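Local coordinates for putative uncharacterized protein (Bacteroides thetaiotaomicron, PDB 2RBK) that is probably a magnesium-dependent phosphatase of the haloacid dehalogenase superfamily, held here with a vanadate group that mimics the trigonal-bipyramidal intermediate of phosphoryl transfer, at residues G185-K190 / D215-R220; A4-I9 / E204-F209. All blocks are in the same frame, centred on the assembly; numbering follows the deposited sequence. Where two conformers were deposited one is given.

Contact 1. Residues G185-K190 / D215-R220; sequences GDTKQK and DISMLR. With VN4 (oxido(dioxo)vanadium), chain C.
The ionic part of this contact is carried by K188 and D215: K188 NZ donates to D215 OD1 at 2.7 Å in a salt bridge, meeting that oxygen nearly along its C-O axis. The lysine chain is extended beyond CG, which carries NZ on to the vanadate, where it donates to VN4 O3 at 3.1 Å and also reaches A42 O. K188 is thus the pocket lysine, consistent with the lysine of HAD motif III. D215 OD2, turned from the lysine, accepts from the backbone N of D211 and G212, so the carboxylate is fixed at both ends; D215 binds magnesium in another structure of this protein, but here holds the lysine.

The neutral polar part joins T187 to S217. T187 OG1 and S217 OG hydrogen-bond at 3.0 Å, and T187 OG1 also caps helix 188-199, accepting a weak bond from Q189 N. A water extends this side, donating to Q189 OE1 at 2.6 Å and to S217 O at 2.8 Å.

Apolar contact comes from M218: its SD lies 3.9 Å from K188 CB, and the two side chains cross obliquely.

The first turns of helices 188-199 and 216-221 thus meet beside the active site, while I216 and L219 pack on helix 233-238.

Contact 2. Residues A4-I9 / E204-F209; sequences ALFFDI and EETMSF. With MG (magnesium ion), chain B; VN4 (oxido(dioxo)vanadium), chain C.
D8 N donates to F209 O at 3.1 Å, with an N-H...O angle of 171°, where the two parallel strands run out into the active site. With CG anti to its backbone N (chi1 177°), D8 turns its carboxylate away from F209: OD1 binds magnesium at 2.1 Å and also accepts from T12 OG1, and D8 OD2 lies 2.0 Å from the vanadium, as expected of the nucleophile in a HAD-type DxD motif. I9 N adds a hydrogen bond to VN4 O1, while D10 O and D211 OD1 also bind the metal.

Behind this first shell, F7 and F209 form an offset stack, centroids 4.4 Å apart and planes at 17°, with F7 CE2 over one face of the F209 ring near its rim. L5 CD2 comes to F209 CE1, at the edge of that ring, at 4.2 Å. Replacing the F209 ring by an alanine side chain is likely to leave the F7 ring without its stacking partner and open a gap beside L5.

Further back, F6 N bonds M207 O at 2.8 Å and M207 N bonds A4 O at 3.0 Å, continuing the parallel ladder.

These strands are central in the Rossmann-like sheet: strand 38-42 flanks 4-7, helix 250-258 packs on F7 and F209, and helix 188-199 packs on F6 and T206.

Contact 2 is buried within the central sheet, two neighbouring strands joined by backbone bonds and aromatic packing; contact 1 is only partly buried and joins two helix starts through side chains and a water. The same chain elements tie them: helix 188-199 leads into strand 206-210, which leads into helix 216-221. M218 O probably hydrogen-bonds S208 OG, and M218 CE packs on F209 O, so helix 216-221 rests on strand 206-210. Both reach the vanadate, one with a lysine NZ and the other with a carboxylate and a backbone N-H, and K188 NZ and D8 OD2 lie 2.9 Å apart.

Contact 1. Residues G185-K190 / D215-R220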
ATOM      1  N   GLY A 185       2.300  13.937   5.045  1.00 10.77           N
ATOM      2  CA  GLY A 185       3.575  13.289   4.970  1.00 11.54           C
ATOM      3  C   GLY A 185       3.536  11.779   4.974  1.00 10.86           C
ATOM      4  O   GLY A 185       4.573  11.167   4.711  1.00 13.02           O
ATOM      5  N   ASP A 186       2.389  11.146   5.222  1.00 10.12           N
ATOM      6  CA  ASP A 186       2.310   9.698   5.314  1.00  9.87           C
ATOM      7  C   ASP A 186       2.098   9.075   3.965  1.00  9.59           C
ATOM      8  O   ASP A 186       0.987   8.955   3.466  1.00 11.81           O
ATOM      9  CB  ASP A 186       1.222   9.312   6.306  1.00 10.03           C
ATOM     10  CG  ASP A 186       1.630   9.797   7.704  1.00 11.19           C
ATOM     11  OD1 ASP A 186       2.838   9.818   8.011  1.00 12.46           O
ATOM     12  OD2 ASP A 186       0.709  10.225   8.418  1.00 12.60           O
ATOM     13  N   THR A 187       3.211   8.698   3.341  1.00 10.99           N
ATOM     14  CA  THR A 187       3.289   7.927   2.120  1.00 10.48           C
ATOM     15  C   THR A 187       4.241   6.763   2.336  1.00 10.03           C
ATOM     16  O   THR A 187       4.910   6.698   3.386  1.00 10.10           O
ATOM     17  CB  THR A 187       3.777   8.722   0.870  1.00 16.98           C
ATOM     18  OG1 THR A 187       5.142   8.938   0.996  1.00 23.05           O
ATOM     19  CG2 THR A 187       3.052  10.063   0.776  1.00 20.64           C
ATOM     20  N   LYS A 188       4.353   5.880   1.372  1.00  9.83           N
ATOM     21  CA  LYS A 188       5.281   4.759   1.587  1.00  9.67           C
ATOM     22  C   LYS A 188       6.715   5.205   1.819  1.00  9.23           C
ATOM     23  O   LYS A 188       7.484   4.458   2.441  1.00 11.27           O
ATOM     24  CB  LYS A 188       5.151   3.770   0.446  1.00  9.53           C
ATOM     25  CG  LYS A 188       3.823   3.055   0.377  1.00 10.39           C
ATOM     26  CD  LYS A 188       3.701   2.161  -0.803  1.00  9.66           C
ATOM     27  CE  LYS A 188       2.277   1.608  -0.947  1.00 11.04           C
ATOM     28  NZ  LYS A 188       2.171   0.533  -1.975  1.00 10.31           N
ATOM     29  N   GLN A 189       7.103   6.353   1.299  1.00  9.47           N
ATOM     30  CA  GLN A 189       8.443   6.908   1.583  1.00 10.18           C
ATOM     31  C   GLN A 189       8.680   7.083   3.064  1.00  9.45           C
ATOM     32  O   GLN A 189       9.773   6.800   3.591  1.00  9.28           O
ATOM     33  CB  GLN A 189       8.647   8.252   0.858  1.00 13.79           C
ATOM     34  CG  GLN A 189       9.598   9.268   1.364  1.00 14.68           C
ATOM     35  CD  GLN A 189       9.804  10.441   0.457  1.00 15.49           C
ATOM     36  OE1 GLN A 189       9.157  10.529  -0.595  1.00 18.63           O
ATOM     37  NE2 GLN A 189      10.747  11.343   0.785  1.00 22.52           N
ATOM     38  N   LYS A 190       7.676   7.632   3.793  1.00  9.78           N
ATOM     39  CA  LYS A 190       7.748   7.743   5.261  1.00  9.53           C
ATOM     40  C   LYS A 190       7.927   6.388   5.873  1.00  9.05           C
ATOM     41  O   LYS A 190       8.693   6.196   6.828  1.00  9.11           O
ATOM     42  CB  LYS A 190       6.455   8.404   5.787  1.00 10.75           C
ATOM     43  CG  LYS A 190       6.261   8.400   7.303  1.00 10.54           C
ATOM     44  CD  LYS A 190       7.302   9.129   8.046  1.00 10.61           C
ATOM     45  CE  LYS A 190       6.824   9.443   9.486  1.00 10.33           C
ATOM     46  NZ  LYS A 190       7.885  10.094  10.316  1.00 11.08           N
ATOM     47  N   ASP A 215       3.075   4.131  -5.283  1.00  9.64           N
ATOM     48  CA  ASP A 215       4.418   3.679  -5.127  1.00  9.45           C
ATOM     49  C   ASP A 215       5.435   4.700  -5.612  1.00  9.14           C
ATOM     50  O   ASP A 215       6.633   4.500  -5.397  1.00  9.42           O
ATOM     51  CB  ASP A 215       4.638   2.371  -5.913  1.00  9.57           C
ATOM     52  CG  ASP A 215       3.722   1.268  -5.446  1.00  9.51           C
ATOM     53  OD1 ASP A 215       3.626   1.140  -4.173  1.00 11.76           O
ATOM     54  OD2 ASP A 215       3.172   0.539  -6.285  1.00 10.05           O
ATOM     55  N   ILE A 216       5.002   5.737  -6.311  1.00  9.62           N
ATOM     56  CA  ILE A 216       5.965   6.649  -6.930  1.00  9.42           C
ATOM     57  C   ILE A 216       6.903   7.254  -5.901  1.00  9.26           C
ATOM     58  O   ILE A 216       8.108   7.334  -6.148  1.00  9.89           O
ATOM     59  CB  ILE A 216       5.200   7.707  -7.774  1.00 10.88           C
ATOM     60  CG1 ILE A 216       4.699   7.050  -9.050  1.00 12.38           C
ATOM     61  CG2 ILE A 216       6.041   8.935  -8.045  1.00 12.40           C
ATOM     62  CD1 ILE A 216       3.744   7.928  -9.887  1.00 14.26           C
ATOM     63  N   SER A 217       6.373   7.692  -4.743  1.00  9.87           N
ATOM     64  CA  SER A 217       7.292   8.333  -3.791  1.00 10.14           C
ATOM     65  C   SER A 217       8.325   7.329  -3.307  1.00  9.28           C
ATOM     66  O   SER A 217       9.507   7.717  -3.145  1.00  9.99           O
ATOM     67  CB  SER A 217       6.587   9.020  -2.667  1.00 11.54           C
ATOM     68  OG  SER A 217       5.879   8.130  -1.848  1.00 12.43           O
ATOM     69  N   MET A 218       7.982   6.079  -3.060  1.00  8.96           N
ATOM     70  CA  MET A 218       9.012   5.119  -2.624  1.00  9.12           C
ATOM     71  C   MET A 218       9.924   4.658  -3.752  1.00  8.39           C
ATOM     72  O   MET A 218      11.072   4.279  -3.451  1.00  8.90           O
ATOM     73  CB  MET A 218       8.441   3.919  -1.857  1.00  9.67           C
ATOM     74  CG  MET A 218       7.695   2.875  -2.645  1.00  9.77           C
ATOM     75  SD  MET A 218       7.495   1.401  -1.630  1.00  9.65           S
ATOM     76  CE  MET A 218       6.694   0.304  -2.806  1.00 11.08           C
ATOM     77  N   LEU A 219       9.469   4.658  -4.994  1.00  8.50           N
ATOM     78  CA  LEU A 219      10.318   4.345  -6.151  1.00  8.89           C
ATOM     79  C   LEU A 219      11.409   5.425  -6.290  1.00  8.76           C
ATOM     80  O   LEU A 219      12.541   5.104  -6.626  1.00  9.67           O
ATOM     81  CB  LEU A 219       9.497   4.216  -7.410  1.00  9.37           C
ATOM     82  CG  LEU A 219       8.626   2.963  -7.464  1.00  9.93           C
ATOM     83  CD1 LEU A 219       7.609   2.988  -8.596  1.00 11.69           C
ATOM     84  CD2 LEU A 219       9.447   1.706  -7.585  1.00 11.18           C
ATOM     85  N   ARG A 220      11.034   6.684  -6.073  1.00  9.34           N
ATOM     86  CA  ARG A 220      11.984   7.781  -6.154  0.54  9.96           C
ATOM     87  C   ARG A 220      12.896   7.803  -4.936  1.00  9.64           C
ATOM     88  O   ARG A 220      14.069   8.155  -5.036  1.00 11.31           O
ATOM     89  CB  ARG A 220      11.232   9.103  -6.353  0.54 11.97           C
ATOM     90  CG  ARG A 220      10.601   9.242  -7.721  0.54 14.29           C
ATOM     91  CD  ARG A 220      10.153  10.660  -8.058  0.54 18.33           C
ATOM     92  NE  ARG A 220       9.517  10.720  -9.371  0.54 21.69           N
ATOM     93  CZ  ARG A 220      10.049  10.704 -10.578  0.54 21.52           C
ATOM     94  NH1 ARG A 220      11.390  10.632 -10.657  0.54 24.55           N
ATOM     95  NH2 ARG A 220       9.311  10.761 -11.682  0.54 23.47           N
TER
HETATM   96  V   VN4 C 601      -0.422  -1.974  -2.864  1.00 15.22           V
HETATM   97  O1  VN4 C 601      -0.261  -3.360  -1.958  1.00 18.50           O
HETATM   98  O2  VN4 C 601      -0.849  -2.062  -4.570  1.00 10.41           O
HETATM   99  O3  VN4 C 601      -0.821  -0.320  -2.173  1.00 15.03           O
HETATM  100  O   HOH W   1      10.100  10.497  -3.056  1.00 17.64           O
HETATM  101  O   HOH W   2      -2.425  -2.238  -2.209  1.00 19.13           O

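Contact 2. Residues A4-I9 / E204-F209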
ATOM      1  N   ALA A   4      17.775  -3.786   2.373  1.00  9.17           N
ATOM      2  CA  ALA A   4      16.344  -3.765   2.674  1.00  8.72           C
ATOM      3  C   ALA A   4      15.556  -3.700   1.366  1.00  7.90           C
ATOM      4  O   ALA A   4      15.843  -2.839   0.528  1.00  9.25           O
ATOM      5  CB  ALA A   4      15.986  -2.598   3.551  1.00  9.44           C
ATOM      6  N   LEU A   5      14.611  -4.597   1.221  1.00  7.90           N
ATOM      7  CA  LEU A   5      13.690  -4.664   0.072  1.00  7.79           C
ATOM      8  C   LEU A   5      12.308  -4.255   0.538  1.00  7.76           C
ATOM      9  O   LEU A   5      11.834  -4.738   1.579  1.00  8.92           O
ATOM     10  CB  LEU A   5      13.612  -6.081  -0.446  1.00  8.52           C
ATOM     11  CG  LEU A   5      14.951  -6.787  -0.780  1.00  8.33           C
ATOM     12  CD1 LEU A   5      14.680  -8.173  -1.293  1.00 10.36           C
ATOM     13  CD2 LEU A   5      15.777  -5.966  -1.761  1.00 10.07           C
ATOM     14  N   PHE A   6      11.630  -3.404  -0.225  1.00  7.42           N
ATOM     15  CA  PHE A   6      10.307  -2.937   0.074  1.00  7.92           C
ATOM     16  C   PHE A   6       9.368  -3.283  -1.075  1.00  7.37           C
ATOM     17  O   PHE A   6       9.557  -2.775  -2.174  1.00  8.57           O
ATOM     18  CB  PHE A   6      10.288  -1.413   0.283  1.00  7.84           C
ATOM     19  CG  PHE A   6      11.117  -1.028   1.481  1.00  7.82           C
ATOM     20  CD1 PHE A   6      12.466  -0.716   1.409  1.00  8.26           C
ATOM     21  CD2 PHE A   6      10.510  -1.000   2.745  1.00  7.81           C
ATOM     22  CE1 PHE A   6      13.187  -0.406   2.534  1.00  9.53           C
ATOM     23  CE2 PHE A   6      11.237  -0.695   3.882  1.00  8.49           C
ATOM     24  CZ  PHE A   6      12.575  -0.376   3.760  1.00  9.05           C
ATOM     25  N   PHE A   7       8.395  -4.137  -0.798  1.00  7.60           N
ATOM     26  CA  PHE A   7       7.481  -4.643  -1.830  1.00  7.67           C
ATOM     27  C   PHE A   7       6.062  -4.129  -1.605  1.00  7.96           C
ATOM     28  O   PHE A   7       5.441  -4.418  -0.583  1.00  8.47           O
ATOM     29  CB  PHE A   7       7.411  -6.146  -1.805  1.00  8.40           C
ATOM     30  CG  PHE A   7       8.690  -6.835  -2.174  1.00  7.94           C
ATOM     31  CD1 PHE A   7       9.564  -7.297  -1.222  1.00  9.06           C
ATOM     32  CD2 PHE A   7       9.042  -7.012  -3.520  1.00  8.74           C
ATOM     33  CE1 PHE A   7      10.740  -7.943  -1.569  1.00  9.29           C
ATOM     34  CE2 PHE A   7      10.225  -7.642  -3.852  1.00  9.09           C
ATOM     35  CZ  PHE A   7      11.075  -8.115  -2.885  1.00  9.23           C
ATOM     36  N   ASP A   8       5.520  -3.447  -2.630  1.00  8.25           N
ATOM     37  CA  ASP A   8       4.078  -3.334  -2.732  1.00  8.24           C
ATOM     38  C   ASP A   8       3.466  -4.719  -2.853  1.00  8.38           C
ATOM     39  O   ASP A   8       4.113  -5.667  -3.283  1.00  8.91           O
ATOM     40  CB  ASP A   8       3.753  -2.504  -3.963  1.00  8.53           C
ATOM     41  CG  ASP A   8       2.310  -2.349  -4.251  1.00  8.72           C
ATOM     42  OD1 ASP A   8       1.910  -2.597  -5.414  1.00 10.00           O
ATOM     43  OD2 ASP A   8       1.547  -1.965  -3.319  1.00 10.19           O
ATOM     44  N   ILE A   9       2.183  -4.837  -2.467  1.00  8.44           N
ATOM     45  CA  ILE A   9       1.512  -6.130  -2.594  1.00  9.20           C
ATOM     46  C   ILE A   9       0.784  -6.192  -3.960  1.00  8.67           C
ATOM     47  O   ILE A   9       1.170  -6.991  -4.831  1.00  9.66           O
ATOM     48  CB  ILE A   9       0.498  -6.427  -1.472  1.00  9.76           C
ATOM     49  CG1 ILE A   9       1.161  -6.400  -0.107  1.00  9.29           C
ATOM     50  CG2 ILE A   9      -0.192  -7.729  -1.758  1.00 12.38           C
ATOM     51  CD1 ILE A   9       0.147  -6.479   1.036  1.00  9.58           C
ATOM     52  N   GLU A 204      20.651   4.623   1.318  1.00  9.96           N
ATOM     53  CA  GLU A 204      21.429   4.219   0.154  0.64  9.86           C
ATOM     54  C   GLU A 204      21.509   2.711   0.018  1.00  9.79           C
ATOM     55  O   GLU A 204      22.035   2.208  -1.004  1.00 11.40           O
ATOM     56  CB  GLU A 204      22.821   4.889   0.267  0.64  9.98           C
ATOM     57  CG  GLU A 204      22.909   6.396   0.247  0.64 12.16           C
ATOM     58  CD  GLU A 204      22.093   7.203   1.251  0.64 14.93           C
ATOM     59  OE1 GLU A 204      22.262   6.775   2.442  0.64 14.08           O
ATOM     60  OE2 GLU A 204      21.256   8.080   0.725  0.64 14.14           O
ATOM     61  N   GLU A 205      20.979   1.939   0.962  1.00  9.23           N
ATOM     62  CA  GLU A 205      20.967   0.479   0.993  1.00  9.30           C
ATOM     63  C   GLU A 205      19.578  -0.090   0.772  1.00  8.59           C
ATOM     64  O   GLU A 205      19.299  -1.240   1.129  1.00  9.68           O
ATOM     65  CB  GLU A 205      21.549   0.012   2.329  1.00 10.51           C
ATOM     66  CG  GLU A 205      22.971   0.440   2.610  1.00 12.91           C
ATOM     67  CD  GLU A 205      23.439   0.228   4.056  1.00 14.41           C
ATOM     68  OE1 GLU A 205      24.648  -0.082   4.216  1.00 18.62           O
ATOM     69  OE2 GLU A 205      22.677   0.365   5.089  1.00 13.99           O
ATOM     70  N   THR A 206      18.647   0.698   0.203  1.00  8.63           N
ATOM     71  CA  THR A 206      17.262   0.286   0.027  1.00  8.27           C
ATOM     72  C   THR A 206      16.912   0.031  -1.436  1.00  8.15           C
ATOM     73  O   THR A 206      17.459   0.674  -2.345  1.00  9.07           O
ATOM     74  CB  THR A 206      16.301   1.343   0.585  1.00  8.51           C
ATOM     75  OG1 THR A 206      16.438   2.589  -0.099  1.00  8.86           O
ATOM     76  CG2 THR A 206      16.535   1.542   2.079  1.00  8.79           C
ATOM     77  N   MET A 207      15.938  -0.837  -1.650  1.00  7.79           N
ATOM     78  CA  MET A 207      15.374  -1.107  -2.959  1.00  7.91           C
ATOM     79  C   MET A 207      13.869  -1.255  -2.792  1.00  7.52           C
ATOM     80  O   MET A 207      13.416  -1.976  -1.889  1.00  8.95           O
ATOM     81  CB  MET A 207      15.967  -2.388  -3.539  1.00  8.33           C
ATOM     82  CG  MET A 207      15.499  -2.729  -4.962  1.00  9.51           C
ATOM     83  SD  MET A 207      16.296  -4.193  -5.638  1.00 11.26           S
ATOM     84  CE  MET A 207      17.930  -3.531  -5.969  1.00 12.32           C
ATOM     85  N   SER A 208      13.100  -0.630  -3.666  1.00  7.88           N
ATOM     86  CA  SER A 208      11.638  -0.712  -3.614  1.00  7.61           C
ATOM     87  C   SER A 208      11.106  -1.254  -4.944  1.00  7.95           C
ATOM     88  O   SER A 208      11.754  -1.140  -5.996  1.00  8.48           O
ATOM     89  CB  SER A 208      11.037   0.649  -3.298  1.00  8.43           C
ATOM     90  OG  SER A 208      11.352   1.564  -4.322  1.00  9.10           O
ATOM     91  N   PHE A 209       9.906  -1.842  -4.879  1.00  7.68           N
ATOM     92  CA  PHE A 209       9.235  -2.496  -5.973  1.00  7.72           C
ATOM     93  C   PHE A 209       7.781  -2.079  -5.984  1.00  7.82           C
ATOM     94  O   PHE A 209       7.113  -2.229  -4.955  1.00  8.13           O
ATOM     95  CB  PHE A 209       9.309  -4.016  -5.851  1.00  8.09           C
ATOM     96  CG  PHE A 209      10.699  -4.609  -5.768  1.00  8.19           C
ATOM     97  CD1 PHE A 209      11.429  -4.553  -4.591  1.00  8.67           C
ATOM     98  CD2 PHE A 209      11.267  -5.254  -6.850  1.00  8.89           C
ATOM     99  CE1 PHE A 209      12.669  -5.125  -4.494  1.00  9.70           C
ATOM    100  CE2 PHE A 209      12.533  -5.815  -6.760  1.00 10.36           C
ATOM    101  CZ  PHE A 209      13.242  -5.767  -5.579  1.00 10.20           C
TER
HETATM  102 MG    MG B 501       0.168  -2.036  -6.355  1.00  9.90          MG
HETATM  103  V   VN4 C 601      -0.422  -1.974  -2.864  1.00 15.22           V
HETATM  104  O1  VN4 C 601      -0.261  -3.360  -1.958  1.00 18.50           O
HETATM  105  O2  VN4 C 601      -0.849  -2.062  -4.570  1.00 10.41           O
HETATM  106  O3  VN4 C 601      -0.821  -0.320  -2.173  1.00 15.03           O
HETATM  107  O   HOH W   3       0.639  -0.020  -6.038  1.00 10.58           O
HETATM  108  O   HOH W   4      -1.470  -1.670  -7.585  1.00 11.48           O
HETATM  109  O   HOH W   2      -2.425  -2.238  -2.209  1.00 19.13           O